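Local atomic coordinates of putative thiosulfate sulfurtransferase ynjE (Escherichia coli K-12, PDB entry 3IPO), a protein that catalyses the transfer of sulfur from thiosulfate to cyanide, giving thiocyanate and sulfite, by way of a cysteine persulfide intermediate. Residues G44-A49 and D109-P114; L50-S55 and D90-R95; E299-T304 and G408-D413; I173-V178 and A218-I223. One frame throughout, in Å; residues are numbered along the deposited sequence.

Contact 1: G44-A49 and D109-P114; sequences GHELAA and DALSEP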
loop_
_atom_site.group_PDB
_atom_site.type_symbol
_atom_site.label_atom_id
_atom_site.label_comp_id
_atom_site.label_asym_id
_atom_site.label_seq_id
_atom_site.Cartn_x
_atom_site.Cartn_y
_atom_site.Cartn_z
ATOM N N GLY B 44 -0.977 8.321 -5.086
ATOM C CA GLY B 44 0.313 7.617 -4.975
ATOM C C GLY B 44 0.432 6.401 -5.875
ATOM O O GLY B 44 -0.341 6.278 -6.836
ATOM N N HIS B 45 1.385 5.508 -5.579
ATOM C CA HIS B 45 1.752 4.354 -6.438
ATOM C C HIS B 45 1.709 3.053 -5.681
ATOM O O HIS B 45 1.706 3.062 -4.457
ATOM C CB HIS B 45 3.144 4.518 -7.060
ATOM C CG HIS B 45 4.199 4.956 -6.093
ATOM N ND1 HIS B 45 4.965 4.067 -5.369
ATOM C CD2 HIS B 45 4.614 6.198 -5.722
ATOM C CE1 HIS B 45 5.798 4.736 -4.589
ATOM N NE2 HIS B 45 5.600 6.028 -4.775
ATOM N N GLU B 46 1.666 1.933 -6.400
ATOM C CA GLU B 46 1.676 0.642 -5.776
ATOM C C GLU B 46 3.051 0.409 -5.121
ATOM O O GLU B 46 4.091 0.968 -5.567
ATOM C CB GLU B 46 1.360 -0.459 -6.802
ATOM C CG GLU B 46 -0.031 -0.362 -7.406
ATOM C CD GLU B 46 -1.183 -0.653 -6.435
ATOM O OE1 GLU B 46 -0.976 -0.931 -5.230
ATOM O OE2 GLU B 46 -2.343 -0.634 -6.896
ATOM N N LEU B 47 3.038 -0.382 -4.039
ATOM C CA LEU B 47 4.232 -0.586 -3.227
ATOM C C LEU B 47 5.432 -0.960 -4.098
ATOM O O LEU B 47 5.376 -1.992 -4.785
ATOM C CB LEU B 47 4.013 -1.653 -2.158
ATOM C CG LEU B 47 5.226 -2.070 -1.293
ATOM C CD1 LEU B 47 5.784 -0.868 -0.541
ATOM C CD2 LEU B 47 4.759 -3.119 -0.287
ATOM N N ALA B 48 6.519 -0.163 -4.016
ATOM C CA ALA B 48 7.791 -0.498 -4.724
ATOM C C ALA B 48 7.688 -0.387 -6.261
ATOM O O ALA B 48 8.572 -0.831 -6.954
ATOM C CB ALA B 48 8.384 -1.989 -4.295
ATOM N N ALA B 49 6.599 0.172 -6.786
ATOM C CA ALA B 49 6.490 0.400 -8.211
ATOM C C ALA B 49 7.612 1.323 -8.587
ATOM O O ALA B 49 7.977 2.225 -7.815
ATOM C CB ALA B 49 5.148 1.065 -8.551
ATOM N N ASP B 109 -5.115 -4.886 -11.305
ATOM C CA ASP B 109 -5.833 -4.239 -10.210
ATOM C C ASP B 109 -5.102 -3.000 -9.717
ATOM O O ASP B 109 -5.289 -2.596 -8.560
ATOM C CB ASP B 109 -6.110 -5.217 -9.044
ATOM C CG ASP B 109 -4.817 -5.709 -8.377
ATOM O OD1 ASP B 109 -3.746 -5.658 -9.025
ATOM O OD2 ASP B 109 -4.869 -6.120 -7.206
ATOM N N ALA B 110 -4.308 -2.371 -10.581
ATOM C CA ALA B 110 -3.578 -1.156 -10.149
ATOM C C ALA B 110 -4.514 -0.065 -9.682
ATOM O O ALA B 110 -5.505 0.228 -10.346
ATOM C CB ALA B 110 -2.659 -0.624 -11.244
ATOM N N LEU B 111 -4.193 0.527 -8.541
ATOM C CA LEU B 111 -4.895 1.691 -7.987
ATOM C C LEU B 111 -6.311 1.362 -7.482
ATOM O O LEU B 111 -7.060 2.302 -7.139
ATOM C CB LEU B 111 -4.925 2.860 -8.978
ATOM C CG LEU B 111 -3.567 3.285 -9.602
ATOM C CD1 LEU B 111 -3.716 4.513 -10.538
ATOM C CD2 LEU B 111 -2.544 3.542 -8.527
ATOM N N SER B 112 -6.663 0.064 -7.422
ATOM C CA SER B 112 -8.006 -0.371 -7.002
ATOM C C SER B 112 -8.242 -0.301 -5.468
ATOM O O SER B 112 -9.371 -0.460 -4.976
ATOM C CB SER B 112 -8.226 -1.817 -7.435
ATOM O OG SER B 112 -7.332 -2.646 -6.692
ATOM N N GLU B 113 -7.158 -0.089 -4.730
ATOM C CA GLU B 113 -7.181 -0.111 -3.285
ATOM C C GLU B 113 -6.311 1.036 -2.690
ATOM O O GLU B 113 -5.084 0.922 -2.539
ATOM C CB GLU B 113 -6.828 -1.508 -2.849
ATOM C CG GLU B 113 -6.120 -1.657 -1.573
ATOM C CD GLU B 113 -7.006 -1.421 -0.479
ATOM O OE1 GLU B 113 -7.695 -2.410 -0.161
ATOM O OE2 GLU B 113 -7.034 -0.266 0.031
ATOM N N PRO B 114 -6.969 2.172 -2.405
ATOM C CA PRO B 114 -6.234 3.383 -2.052
ATOM C C PRO B 114 -5.358 3.182 -0.828
ATOM O O PRO B 114 -4.319 3.801 -0.731
ATOM C CB PRO B 114 -7.357 4.409 -1.729
ATOM C CG PRO B 114 -8.466 4.001 -2.668
ATOM C CD PRO B 114 -8.387 2.455 -2.723
HETATM O O HOH W 1 -4.262 0.351 -5.198
#
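Glu46 meets Leu111 through a single carboxylate oxygen: Leu111 N donates to Glu46 OE2 over 2.7 Å in a nearly straight bond (168°), arriving on the anti side of the carboxylate and somewhat out of its plane. Glu46 CG lies beside the backbone N (chi1 -64°), and a bend at chi2 brings the carboxylate to the 109-114 loop. Water 1 donates to the same OE2 at 2.7 Å, accepts from Glu113 N and donates to Glu113 O. Beyond this the touch is slight: the methyl Leu111 CD2 lies 3.9 Å from Gly44 O.

Both loops are shaped locally. A type II turn runs from Asp109 to Ser112, where Ser112 OG donates to Asp109 O over 2.8 Å; a second spans Glu46 to Ala49. Beyond them Arg116 forms a salt bridge with Glu46 OE1. A leucine in place of Glu46 would probably leave Leu111 N without its acceptor, take from water 1 one of its two, and deprive Arg116 of its salt-bridge partner in this loop. The contact joins the loop leading into strand 50-51 to the loop after strand 104-106, the two outermost strands of the first rhodanese sheet, with Tyr83 of strand 80-83 touching both.

Contact 2: L50-S55 and D90-R95; sequences LNLSAS and DAVKTR
Val92 faces the 50-55 segment from the helix, and its two methyls divide the work. From CB, which hangs off the helix toward the 50-55 segment, the side chain forks at once. CG1, placed opposite the backbone N (chi1 164°), reaches the end of Leu52, where it lies 3.9 Å from Leu52 CD2. CG2 swings to the other side, beside its own backbone N, and settles against main chain: it is 3.6 Å from Leu52 O and 3.9 Å from Ala54 N. The same methyl also touches Ala54 CB at 4.2 Å, which makes it the hub of the contact. Val92 thus sits across the bend where the chain leaves the strand, one branch on a side chain and the other on the peptide groups that follow.

Leu52 comes in at a slant to the valine, its CG turned away from its own backbone N (chi1 -178°), a setting that carries CD2 to CG1 of Val92. The preceding helix residue completes the contact, for Ala91 CB meets Ala54 CB at 4.2 Å, two small side chains, consistent with the close approach of loop and helix; the CA atoms of Ala54 and Val92 are 5.6 Å apart.

In the alpha/beta rhodanese fold this is the packing of helix 86-98 against the end of an edge strand of the parallel sheet. Trp68 of helix 62-71 also touches Leu52, while backbone bonds to Asp25 and Thr26 tie the 50-55 segment to strand 22-25 and the residue after it. The segments meet through methyls, on other side chains and on peptide atoms, with no polar bond between them, so the fit rests on shape and burial rather than on direction.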
loop_
_atom_site.group_PDB
_atom_site.type_symbol
_atom_site.label_atom_id
_atom_site.label_comp_id
_atom_site.label_asym_id
_atom_site.label_seq_id
_atom_site.Cartn_x
_atom_site.Cartn_y
_atom_site.Cartn_z
ATOM N N LEU B 50 8.125 1.127 -9.794
ATOM C CA LEU B 50 9.028 2.069 -10.446
ATOM C C LEU B 50 8.210 3.115 -11.211
ATOM O O LEU B 50 7.054 2.863 -11.551
ATOM C CB LEU B 50 9.907 1.283 -11.405
ATOM C CG LEU B 50 10.597 0.032 -10.844
ATOM C CD1 LEU B 50 11.512 -0.691 -11.927
ATOM C CD2 LEU B 50 11.464 0.423 -9.628
ATOM N N ASN B 51 8.779 4.291 -11.461
ATOM C CA ASN B 51 8.159 5.284 -12.277
ATOM C C ASN B 51 8.928 5.435 -13.589
ATOM O O ASN B 51 10.132 5.759 -13.590
ATOM C CB ASN B 51 8.090 6.623 -11.542
ATOM C CG ASN B 51 7.233 7.637 -12.249
ATOM O OD1 ASN B 51 6.334 7.269 -13.049
ATOM N ND2 ASN B 51 7.506 8.914 -12.009
ATOM N N LEU B 52 8.242 5.156 -14.704
ATOM C CA LEU B 52 8.793 5.365 -16.033
ATOM C C LEU B 52 7.678 6.006 -16.815
ATOM O O LEU B 52 6.814 5.309 -17.379
ATOM C CB LEU B 52 9.236 4.066 -16.721
ATOM C CG LEU B 52 9.891 4.198 -18.130
ATOM C CD1 LEU B 52 11.158 5.005 -18.096
ATOM C CD2 LEU B 52 10.181 2.824 -18.822
ATOM N N SER B 53 7.682 7.328 -16.833
ATOM C CA SER B 53 6.600 8.066 -17.454
ATOM C C SER B 53 6.783 8.026 -18.976
ATOM O O SER B 53 7.864 8.389 -19.478
ATOM C CB SER B 53 6.608 9.520 -16.972
ATOM O OG SER B 53 5.632 10.301 -17.654
ATOM N N ALA B 54 5.714 7.644 -19.689
ATOM C CA ALA B 54 5.654 7.726 -21.169
ATOM C C ALA B 54 6.180 9.048 -21.683
ATOM O O ALA B 54 6.865 9.066 -22.701
ATOM C CB ALA B 54 4.217 7.498 -21.715
ATOM N N SER B 55 5.871 10.145 -20.989
ATOM C CA SER B 55 6.274 11.492 -21.433
ATOM C C SER B 55 7.793 11.734 -21.319
ATOM O O SER B 55 8.270 12.729 -21.823
ATOM C CB SER B 55 5.530 12.559 -20.628
ATOM O OG SER B 55 5.927 12.482 -19.260
ATOM N N ASP B 90 1.076 1.630 -23.488
ATOM C CA ASP B 90 1.495 1.107 -24.742
ATOM C C ASP B 90 2.849 1.684 -25.196
ATOM O O ASP B 90 3.688 0.909 -25.652
ATOM C CB ASP B 90 0.469 1.292 -25.835
ATOM C CG ASP B 90 0.804 0.453 -27.031
ATOM O OD1 ASP B 90 0.726 -0.782 -26.898
ATOM O OD2 ASP B 90 1.198 1.012 -28.071
ATOM N N ALA B 91 3.047 3.014 -25.062
ATOM C CA ALA B 91 4.324 3.648 -25.418
ATOM C C ALA B 91 5.496 3.024 -24.624
ATOM O O ALA B 91 6.518 2.711 -25.206
ATOM C CB ALA B 91 4.286 5.182 -25.224
ATOM N N VAL B 92 5.327 2.854 -23.308
ATOM C CA VAL B 92 6.334 2.265 -22.441
ATOM C C VAL B 92 6.540 0.778 -22.779
ATOM O O VAL B 92 7.656 0.348 -22.880
ATOM C CB VAL B 92 5.927 2.453 -20.995
ATOM C CG1 VAL B 92 6.708 1.550 -20.040
ATOM C CG2 VAL B 92 6.079 3.920 -20.612
ATOM N N LYS B 93 5.469 0.022 -23.015
ATOM C CA LYS B 93 5.570 -1.352 -23.416
ATOM C C LYS B 93 6.429 -1.529 -24.685
ATOM O O LYS B 93 7.330 -2.366 -24.722
ATOM C CB LYS B 93 4.171 -1.933 -23.628
ATOM C CG LYS B 93 4.200 -3.379 -24.018
ATOM C CD LYS B 93 2.809 -4.041 -23.966
ATOM C CE LYS B 93 2.904 -5.536 -24.362
ATOM N NZ LYS B 93 1.583 -6.232 -24.406
ATOM N N THR B 94 6.155 -0.729 -25.710
ATOM C CA THR B 94 6.899 -0.774 -26.928
ATOM C C THR B 94 8.395 -0.522 -26.671
ATOM O O THR B 94 9.206 -1.306 -27.145
ATOM C CB THR B 94 6.306 0.208 -27.992
ATOM O OG1 THR B 94 5.003 -0.255 -28.392
ATOM C CG2 THR B 94 7.235 0.317 -29.245
ATOM N N ARG B 95 8.760 0.521 -25.899
ATOM C CA ARG B 95 10.198 0.778 -25.590
ATOM C C ARG B 95 10.847 -0.320 -24.782
ATOM O O ARG B 95 11.937 -0.724 -25.095
ATOM C CB ARG B 95 10.488 2.152 -24.957
ATOM C CG ARG B 95 10.241 3.308 -25.883
ATOM C CD ARG B 95 11.333 3.487 -26.964
ATOM N NE ARG B 95 12.684 3.562 -26.401
ATOM C CZ ARG B 95 13.262 4.670 -25.943
ATOM N NH1 ARG B 95 12.603 5.830 -25.937
ATOM N NH2 ARG B 95 14.521 4.627 -25.504
#

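Contact 3: E299-T304 and G408-D413; sequences EFIGTT and GERGPD
The guanidinium of Arg410 lies flat on the ring of Phe300, the two planes only 8° apart and their centres separated by 3.9 Å. The overlap is offset: Arg410 NH2 stands over the ring toward its rim, 3.3 Å from Phe300 CZ, while Phe300 CE2 sits beneath the middle of the guanidinium. This is a stacked cation-pi pair, and the same cation also works along its edge. Arg410 NH1 and NH2 both donate to Phe300 O, at 2.9 and 3.1 Å, with that oxygen close to the guanidinium plane. A third bond, Arg410 NH1 to Gly408 O over 2.8 Å, turns the group back on its own segment. Face and edge together fix the rotation of the guanidinium.

The carbonyl it grips belongs to the last turn of helix 297-301, which ends in a Schellman motif with Gly302 at positive phi. Here the tail following strand 405-406 is fastened to that end of the helix in the third rhodanese repeat. Gly408 N donates to Ile301 O over 2.7 Å, and Ile301 CG2 rests 3.6 Å from Gly408 O. At Arg410, CG stands between the backbone N and the carbonyl carbon (chi1 68°), and a bend at chi2 then brings the guanidinium over the ring. A methionine in its place would probably leave Phe300 O without either donor and the Phe300 ring without its stacked cation, weakening the hold on the residues after Gly408. Trp297, Trp321 and Trp354 also meet the Phe300 ring, and the neighbouring Glu299 forms a salt bridge with Arg371, which by similarity binds substrate.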
loop_
_atom_site.group_PDB
_atom_site.type_symbol
_atom_site.label_atom_id
_atom_site.label_comp_id
_atom_site.label_asym_id
_atom_site.label_seq_id
_atom_site.Cartn_x
_atom_site.Cartn_y
_atom_site.Cartn_z
ATOM N N GLU B 299 34.369 16.989 -7.333
ATOM C CA GLU B 299 34.438 17.863 -6.142
ATOM C C GLU B 299 34.710 17.072 -4.883
ATOM O O GLU B 299 35.587 17.439 -4.109
ATOM C CB GLU B 299 33.149 18.632 -5.971
ATOM C CG GLU B 299 32.959 19.791 -6.938
ATOM C CD GLU B 299 31.542 20.328 -6.827
ATOM O OE1 GLU B 299 31.368 21.295 -5.998
ATOM O OE2 GLU B 299 30.629 19.762 -7.541
ATOM N N PHE B 300 34.021 15.947 -4.728
ATOM C CA PHE B 300 34.053 15.151 -3.513
ATOM C C PHE B 300 35.409 14.500 -3.330
ATOM O O PHE B 300 35.824 14.225 -2.182
ATOM C CB PHE B 300 32.944 14.071 -3.568
ATOM C CG PHE B 300 32.804 13.244 -2.304
ATOM C CD1 PHE B 300 32.067 13.731 -1.207
ATOM C CD2 PHE B 300 33.402 11.970 -2.213
ATOM C CE1 PHE B 300 31.938 12.961 -0.013
ATOM C CE2 PHE B 300 33.294 11.180 -1.051
ATOM C CZ PHE B 300 32.552 11.661 0.056
ATOM N N ILE B 301 36.109 14.226 -4.435
ATOM C CA ILE B 301 37.413 13.554 -4.317
ATOM C C ILE B 301 38.617 14.501 -4.440
ATOM O O ILE B 301 39.767 14.078 -4.245
ATOM C CB ILE B 301 37.571 12.336 -5.240
ATOM C CG1 ILE B 301 37.603 12.767 -6.713
ATOM C CG2 ILE B 301 36.484 11.256 -4.952
ATOM C CD1 ILE B 301 38.303 11.741 -7.576
ATOM N N GLY B 302 38.345 15.781 -4.711
ATOM C CA GLY B 302 39.379 16.810 -4.715
ATOM C C GLY B 302 40.016 17.098 -6.067
ATOM O O GLY B 302 40.985 17.873 -6.162
ATOM N N THR B 303 39.477 16.516 -7.129
ATOM C CA THR B 303 39.992 16.780 -8.486
ATOM C C THR B 303 39.796 18.246 -8.858
ATOM O O THR B 303 40.617 18.838 -9.539
ATOM C CB THR B 303 39.238 15.928 -9.541
ATOM O OG1 THR B 303 39.307 14.521 -9.211
ATOM C CG2 THR B 303 39.792 16.216 -10.980
ATOM N N THR B 304 38.673 18.815 -8.449
ATOM C CA THR B 304 38.351 20.214 -8.762
ATOM C C THR B 304 37.535 20.876 -7.613
ATOM O O THR B 304 36.769 20.216 -6.933
ATOM C CB THR B 304 37.548 20.321 -10.085
ATOM O OG1 THR B 304 37.430 21.700 -10.436
ATOM C CG2 THR B 304 36.133 19.725 -9.949
ATOM N N GLY B 408 40.467 12.248 -2.361
ATOM C CA GLY B 408 40.579 10.879 -2.920
ATOM C C GLY B 408 39.363 9.945 -2.936
ATOM O O GLY B 408 38.436 10.112 -2.134
ATOM N N GLU B 409 39.369 8.957 -3.845
ATOM C CA GLU B 409 38.330 7.887 -3.885
ATOM C C GLU B 409 38.179 7.322 -2.484
ATOM O O GLU B 409 39.187 7.013 -1.857
ATOM C CB GLU B 409 38.668 6.649 -4.764
ATOM C CG GLU B 409 39.507 6.769 -6.038
ATOM C CD GLU B 409 38.677 7.096 -7.236
ATOM O OE1 GLU B 409 37.600 7.691 -7.009
ATOM O OE2 GLU B 409 39.060 6.764 -8.377
ATOM N N ARG B 410 36.929 7.183 -2.021
ATOM C CA ARG B 410 36.633 6.553 -0.731
ATOM C C ARG B 410 35.140 6.186 -0.645
ATOM O O ARG B 410 34.308 6.710 -1.398
ATOM C CB ARG B 410 37.096 7.452 0.460
ATOM C CG ARG B 410 36.310 8.721 0.607
ATOM C CD ARG B 410 37.146 9.872 1.145
ATOM N NE ARG B 410 36.348 11.091 1.309
ATOM C CZ ARG B 410 36.275 12.071 0.415
ATOM N NH1 ARG B 410 36.990 12.024 -0.695
ATOM N NH2 ARG B 410 35.484 13.117 0.643
ATOM N N GLY B 411 34.820 5.281 0.258
ATOM C CA GLY B 411 33.460 4.832 0.461
ATOM C C GLY B 411 32.914 5.264 1.821
ATOM O O GLY B 411 33.591 5.964 2.567
ATOM N N PRO B 412 31.670 4.876 2.130
ATOM C CA PRO B 412 30.980 5.270 3.372
ATOM C C PRO B 412 31.777 4.982 4.661
ATOM O O PRO B 412 31.705 5.761 5.609
ATOM C CB PRO B 412 29.678 4.432 3.354
ATOM C CG PRO B 412 29.530 3.919 1.950
ATOM C CD PRO B 412 30.839 4.031 1.247
ATOM N N ASP B 413 32.527 3.893 4.700
ATOM C CA ASP B 413 33.339 3.588 5.886
ATOM C C ASP B 413 34.354 4.646 6.261
ATOM O O ASP B 413 34.720 4.742 7.414
ATOM C CB ASP B 413 34.029 2.237 5.759
ATOM C CG ASP B 413 33.035 1.069 5.882
ATOM O OD1 ASP B 413 33.405 -0.064 5.432
ATOM O OD2 ASP B 413 31.878 1.281 6.398
#

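Contact 4: I173-V178 and A218-I223; sequences IDTNEV and ARVAQI
Val220 receives three residues of the 173-178 segment on its two methyls, although that segment changes from strand to 3-10 turn on the way past. The setting is the parallel alpha/beta sheet of the second rhodanese repeat, where helix 214-227 packs against the end of the outermost strand 170-174 and the turn that follows it. Ile173 and Val220 approach tip to tip, Ile173 CD1 lying 4.1 Å from Val220 CG1. The other methyl, Val220 CG2, serves the turn: Thr175 CG2 meets it obliquely at 4.2 Å, and the Val178 side chain crosses that of Val220 at about a right angle.

Thr175 can offer a methyl because its OG1 takes the place between the backbone N and the carbonyl carbon (chi1 59°), leaving CG2 beside the backbone N. The turn itself is braced by polar bonds on its other residues. Asn176 N donates to Asp174 OD1 over 2.9 Å in an Asx turn, and Asp174 N donates to Glu177 OE2 at 3.0 Å; Glu177 OE1 is bonded in turn to His199.

Just before Val220 on the helix, Arg219 extends to a salt bridge with Glu179 and a bond to Asp391, while Met195 of helix 189-198 touches both Ile173 and Val178. Beside that arginine, Ile223 CD1 lies over one face of the guanidinium, toward its rim, and the same methyl stands 3.8 Å from Val178 CG2.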
loop_
_atom_site.group_PDB
_atom_site.type_symbol
_atom_site.label_atom_id
_atom_site.label_comp_id
_atom_site.label_asym_id
_atom_site.label_seq_id
_atom_site.Cartn_x
_atom_site.Cartn_y
_atom_site.Cartn_z
ATOM N N ILE B 173 11.890 37.431 -8.176
ATOM C CA ILE B 173 12.846 37.697 -7.120
ATOM C C ILE B 173 14.254 37.362 -7.574
ATOM O O ILE B 173 14.542 36.236 -7.991
ATOM C CB ILE B 173 12.480 36.993 -5.843
ATOM C CG1 ILE B 173 13.587 37.132 -4.832
ATOM C CG2 ILE B 173 12.319 35.535 -6.089
ATOM C CD1 ILE B 173 13.037 36.985 -3.427
ATOM N N ASP B 174 15.111 38.379 -7.544
ATOM C CA ASP B 174 16.537 38.229 -7.795
ATOM C C ASP B 174 17.156 37.523 -6.572
ATOM O O ASP B 174 16.894 37.924 -5.434
ATOM C CB ASP B 174 17.140 39.632 -8.020
ATOM C CG ASP B 174 18.639 39.614 -8.281
ATOM O OD1 ASP B 174 19.302 38.569 -8.065
ATOM O OD2 ASP B 174 19.154 40.660 -8.724
ATOM N N THR B 175 17.935 36.462 -6.798
ATOM C CA THR B 175 18.583 35.727 -5.689
ATOM C C THR B 175 19.521 36.616 -4.840
ATOM O O THR B 175 19.747 36.342 -3.640
ATOM C CB THR B 175 19.364 34.456 -6.150
ATOM O OG1 THR B 175 20.392 34.817 -7.082
ATOM C CG2 THR B 175 18.414 33.444 -6.809
ATOM N N ASN B 176 20.042 37.683 -5.448
ATOM C CA ASN B 176 20.851 38.636 -4.695
ATOM C C ASN B 176 20.056 39.283 -3.591
ATOM O O ASN B 176 20.622 39.903 -2.736
ATOM C CB ASN B 176 21.535 39.681 -5.607
ATOM C CG ASN B 176 22.582 39.046 -6.501
ATOM O OD1 ASN B 176 22.447 39.010 -7.721
ATOM N ND2 ASN B 176 23.592 38.466 -5.893
ATOM N N GLU B 177 18.746 39.116 -3.581
ATOM C CA GLU B 177 17.927 39.702 -2.516
ATOM C C GLU B 177 17.930 38.835 -1.262
ATOM O O GLU B 177 17.371 39.231 -0.243
ATOM C CB GLU B 177 16.471 39.856 -2.971
ATOM C CG GLU B 177 16.225 40.936 -4.005
ATOM C CD GLU B 177 14.763 40.967 -4.495
ATOM O OE1 GLU B 177 13.875 41.295 -3.688
ATOM O OE2 GLU B 177 14.502 40.665 -5.686
ATOM N N VAL B 178 18.493 37.632 -1.333
ATOM C CA VAL B 178 18.415 36.743 -0.184
ATOM C C VAL B 178 19.789 36.316 0.293
ATOM O O VAL B 178 19.932 35.672 1.359
ATOM C CB VAL B 178 17.517 35.491 -0.460
ATOM C CG1 VAL B 178 16.132 35.914 -0.902
ATOM C CG2 VAL B 178 18.169 34.533 -1.484
ATOM N N ALA B 218 14.774 26.701 -5.132
ATOM C CA ALA B 218 14.988 25.997 -3.868
ATOM C C ALA B 218 15.782 26.880 -2.893
ATOM O O ALA B 218 15.459 26.961 -1.706
ATOM C CB ALA B 218 15.689 24.665 -4.081
ATOM N N ARG B 219 16.801 27.563 -3.390
ATOM C CA ARG B 219 17.588 28.445 -2.521
ATOM C C ARG B 219 16.667 29.452 -1.819
ATOM O O ARG B 219 16.719 29.608 -0.588
ATOM C CB ARG B 219 18.721 29.158 -3.298
ATOM C CG ARG B 219 19.497 30.191 -2.497
ATOM C CD ARG B 219 20.159 29.623 -1.229
ATOM N NE ARG B 219 21.316 30.419 -0.850
ATOM C CZ ARG B 219 22.078 30.230 0.238
ATOM N NH1 ARG B 219 21.806 29.265 1.117
ATOM N NH2 ARG B 219 23.124 31.041 0.456
ATOM N N VAL B 220 15.817 30.113 -2.598
ATOM C CA VAL B 220 14.996 31.180 -2.073
ATOM C C VAL B 220 13.961 30.550 -1.162
ATOM O O VAL B 220 13.628 31.109 -0.120
ATOM C CB VAL B 220 14.326 32.024 -3.212
ATOM C CG1 VAL B 220 13.255 32.996 -2.625
ATOM C CG2 VAL B 220 15.368 32.779 -3.999
ATOM N N ALA B 221 13.471 29.365 -1.541
ATOM C CA ALA B 221 12.422 28.691 -0.797
ATOM C C ALA B 221 12.905 28.314 0.594
ATOM O O ALA B 221 12.224 28.597 1.576
ATOM C CB ALA B 221 11.977 27.460 -1.545
ATOM N N GLN B 222 14.074 27.673 0.688
ATOM C CA GLN B 222 14.582 27.245 1.993
ATOM C C GLN B 222 14.840 28.462 2.936
ATOM O O GLN B 222 14.543 28.393 4.138
ATOM C CB GLN B 222 15.827 26.377 1.837
ATOM C CG GLN B 222 16.389 25.818 3.157
ATOM C CD GLN B 222 17.378 26.786 3.868
ATOM O OE1 GLN B 222 17.778 27.808 3.301
ATOM N NE2 GLN B 222 17.776 26.443 5.113
ATOM N N ILE B 223 15.358 29.562 2.383
ATOM C CA ILE B 223 15.548 30.788 3.156
ATOM C C ILE B 223 14.215 31.355 3.672
ATOM O O ILE B 223 14.114 31.781 4.841
ATOM C CB ILE B 223 16.415 31.835 2.388
ATOM C CG1 ILE B 223 17.876 31.361 2.365
ATOM C CG2 ILE B 223 16.360 33.144 3.042
ATOM C CD1 ILE B 223 18.681 31.901 1.223
#

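Contacts 1, 2 and 4 are buried, whereas contact 3 lies at the surface. Contacts 1 and 2 share the first rhodanese repeat and adjoin in sequence, their centres about 17 Å apart; contact 4 belongs to the second repeat and contact 3 reaches into the third. Contacts 2 and 4 are counterparts: in each, a helix valine packs its methyls on the chain at or just beyond the end of an edge strand, and packing is apolar. Contact 1 joins two loops and contact 3 a helix end to a loop, and there charged side chains bind backbone groups, an acid taking an N-H in one and an arginine holding a carbonyl in the other.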